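Local coordinates for protein glycerate kinase, putative (Thermotoga maritima, PDB 2B8N) that catalyses the magnesium- and ATP-dependent phosphorylation of D-glycerate to 2-phosphoglycerate, a step in the degradation of serine, at residues A[155-158]-A[159-163]. Numbering follows the deposited sequence.
Sequences KLTS and ALLKS
Four successive i to i+4 backbone hydrogen bonds join residues 155-158 to 159-163 and define the contact as consecutive turns of one alpha-helix, 150-162. Ala159 N donates to Lys155 O, Leu160 N to Leu156 O, Leu161 N to Thr157 O and Lys162 N to Ser158 O. The bond from Leu161 N to Thr157 O, for example, measures 2.8 Å with an N-H...O angle of 174°.

Two side-chain pairs at i, i+4 spacing follow from this geometry. Thr157 and Leu161 run alongside each other in the same direction, and CG2 of Thr157 meets CD1 of Leu161 at 3.8 Å. The threonine methyl is available for this because it stands anti to the backbone N, which leaves OG1 beside that N (chi1 -57°), where it hydrogen-bonds back to Ile153 O. One residue further on, the Lys162 chain passes Ser158 O, then bends at its last torsion (chi4 62°) to bring NZ within 2.7 Å of Ser158 OG.

The buried face belongs to Leu156 and Leu160, which pack on helix 222-231 through Leu229 and Val228 respectively and share Ile234. Leu160 also touches Ile170 and Val173 of helix 167-175, so the pair joins this helix to its neighbours within the DUF4147 family region.

Further along the chain, Ala159 O accepts two bonds from Ser163: the backbone N and the hydroxyl approach from opposite faces of the carbonyl plane, OG at 2.9 Å from Ala159 O.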
ATOM      1  N   LYS A 155     -23.224  -5.291  -3.386  1.00 29.58           N
ATOM      2  CA  LYS A 155     -23.626  -6.472  -4.168  1.00 29.39           C
ATOM      3  C   LYS A 155     -23.083  -6.484  -5.601  1.00 29.18           C
ATOM      4  O   LYS A 155     -22.719  -7.543  -6.109  1.00 30.64           O
ATOM      5  CB  LYS A 155     -25.155  -6.604  -4.245  1.00 28.84           C
ATOM      6  CG  LYS A 155     -25.875  -7.057  -2.971  1.00 29.71           C
ATOM      7  CD  LYS A 155     -27.105  -7.890  -3.360  1.00 30.61           C
ATOM      8  CE  LYS A 155     -28.057  -8.187  -2.194  1.00 33.07           C
ATOM      9  NZ  LYS A 155     -29.310  -8.918  -2.651  1.00 32.44           N
ATOM     10  N   LEU A 156     -23.060  -5.327  -6.248  1.00 27.72           N
ATOM     11  CA  LEU A 156     -22.585  -5.220  -7.634  1.00 28.65           C
ATOM     12  C   LEU A 156     -21.101  -5.523  -7.795  1.00 28.77           C
ATOM     13  O   LEU A 156     -20.707  -6.133  -8.793  1.00 27.45           O
ATOM     14  CB  LEU A 156     -22.793  -3.802  -8.184  1.00 29.39           C
ATOM     15  CG  LEU A 156     -24.111  -3.504  -8.866  1.00 32.72           C
ATOM     16  CD1 LEU A 156     -24.234  -2.006  -9.192  1.00 34.72           C
ATOM     17  CD2 LEU A 156     -24.263  -4.371 -10.126  1.00 38.72           C
ATOM     18  N   THR A 157     -20.298  -5.012  -6.848  1.00 29.05           N
ATOM     19  CA  THR A 157     -18.852  -5.263  -6.742  1.00 29.18           C
ATOM     20  C   THR A 157     -18.559  -6.755  -6.621  1.00 29.70           C
ATOM     21  O   THR A 157     -17.777  -7.328  -7.387  1.00 30.03           O
ATOM     22  CB  THR A 157     -18.273  -4.579  -5.460  1.00 28.77           C
ATOM     23  OG1 THR A 157     -18.555  -3.172  -5.469  1.00 29.91           O
ATOM     24  CG2 THR A 157     -16.787  -4.758  -5.358  1.00 28.90           C
ATOM     25  N   SER A 158     -19.218  -7.380  -5.653  1.00 29.69           N
ATOM     26  CA  SER A 158     -19.000  -8.775  -5.355  1.00 30.37           C
ATOM     27  C   SER A 158     -19.392  -9.639  -6.562  1.00 29.86           C
ATOM     28  O   SER A 158     -18.688 -10.586  -6.931  1.00 31.06           O
ATOM     29  CB  SER A 158     -19.800  -9.150  -4.109  1.00 30.42           C
ATOM     30  OG  SER A 158     -19.456 -10.445  -3.648  1.00 34.57           O
ATOM     31  N   ALA A 159     -20.500  -9.282  -7.197  1.00 28.10           N
ATOM     32  CA  ALA A 159     -20.931  -9.948  -8.414  1.00 27.20           C
ATOM     33  C   ALA A 159     -19.865  -9.844  -9.479  1.00 27.47           C
ATOM     34  O   ALA A 159     -19.609 -10.809 -10.204  1.00 26.14           O
ATOM     35  CB  ALA A 159     -22.215  -9.306  -8.932  1.00 27.21           C
ATOM     36  N   LEU A 160     -19.257  -8.663  -9.588  1.00 27.64           N
ATOM     37  CA  LEU A 160     -18.252  -8.435 -10.619  1.00 29.27           C
ATOM     38  C   LEU A 160     -16.953  -9.215 -10.352  1.00 29.88           C
ATOM     39  O   LEU A 160     -16.432  -9.881 -11.263  1.00 30.16           O
ATOM     40  CB  LEU A 160     -17.986  -6.947 -10.795  1.00 30.79           C
ATOM     41  CG  LEU A 160     -18.987  -6.193 -11.682  1.00 32.09           C
ATOM     42  CD1 LEU A 160     -18.732  -4.697 -11.578  1.00 35.57           C
ATOM     43  CD2 LEU A 160     -18.914  -6.620 -13.145  1.00 30.98           C
ATOM     44  N   LEU A 161     -16.463  -9.153  -9.111  1.00 29.45           N
ATOM     45  CA  LEU A 161     -15.331  -9.980  -8.682  1.00 29.80           C
ATOM     46  C   LEU A 161     -15.571 -11.458  -8.985  1.00 30.35           C
ATOM     47  O   LEU A 161     -14.786 -12.118  -9.681  1.00 29.77           O
ATOM     48  CB  LEU A 161     -15.112  -9.822  -7.192  1.00 29.25           C
ATOM     49  CG  LEU A 161     -14.537  -8.456  -6.823  1.00 32.22           C
ATOM     50  CD1 LEU A 161     -14.889  -8.091  -5.382  1.00 32.05           C
ATOM     51  CD2 LEU A 161     -13.022  -8.449  -7.071  1.00 30.39           C
ATOM     52  N   LYS A 162     -16.676 -11.975  -8.472  1.00 30.20           N
ATOM     53  CA  LYS A 162     -16.976 -13.374  -8.676  1.00 30.66           C
ATOM     54  C   LYS A 162     -17.005 -13.713 -10.168  1.00 30.30           C
ATOM     55  O   LYS A 162     -16.543 -14.780 -10.572  1.00 30.98           O
ATOM     56  CB  LYS A 162     -18.275 -13.783  -7.983  1.00 32.45           C
ATOM     57  CG  LYS A 162     -18.143 -13.871  -6.468  1.00 35.18           C
ATOM     58  CD  LYS A 162     -19.357 -14.534  -5.852  1.00 39.27           C
ATOM     59  CE  LYS A 162     -19.271 -14.540  -4.335  1.00 42.89           C
ATOM     60  NZ  LYS A 162     -19.237 -13.154  -3.785  1.00 40.00           N
ATOM     61  N   SER A 163     -17.522 -12.801 -10.988  1.00 30.19           N
ATOM     62  CA  SER A 163     -17.622 -13.044 -12.430  1.00 30.07           C
ATOM     63  C   SER A 163     -16.288 -12.892 -13.145  1.00 29.83           C
ATOM     64  O   SER A 163     -16.217 -13.129 -14.342  1.00 29.48           O
ATOM     65  CB  SER A 163     -18.632 -12.095 -13.069  1.00 30.55           C
ATOM     66  OG  SER A 163     -19.928 -12.357 -12.579  1.00 31.39           O
TER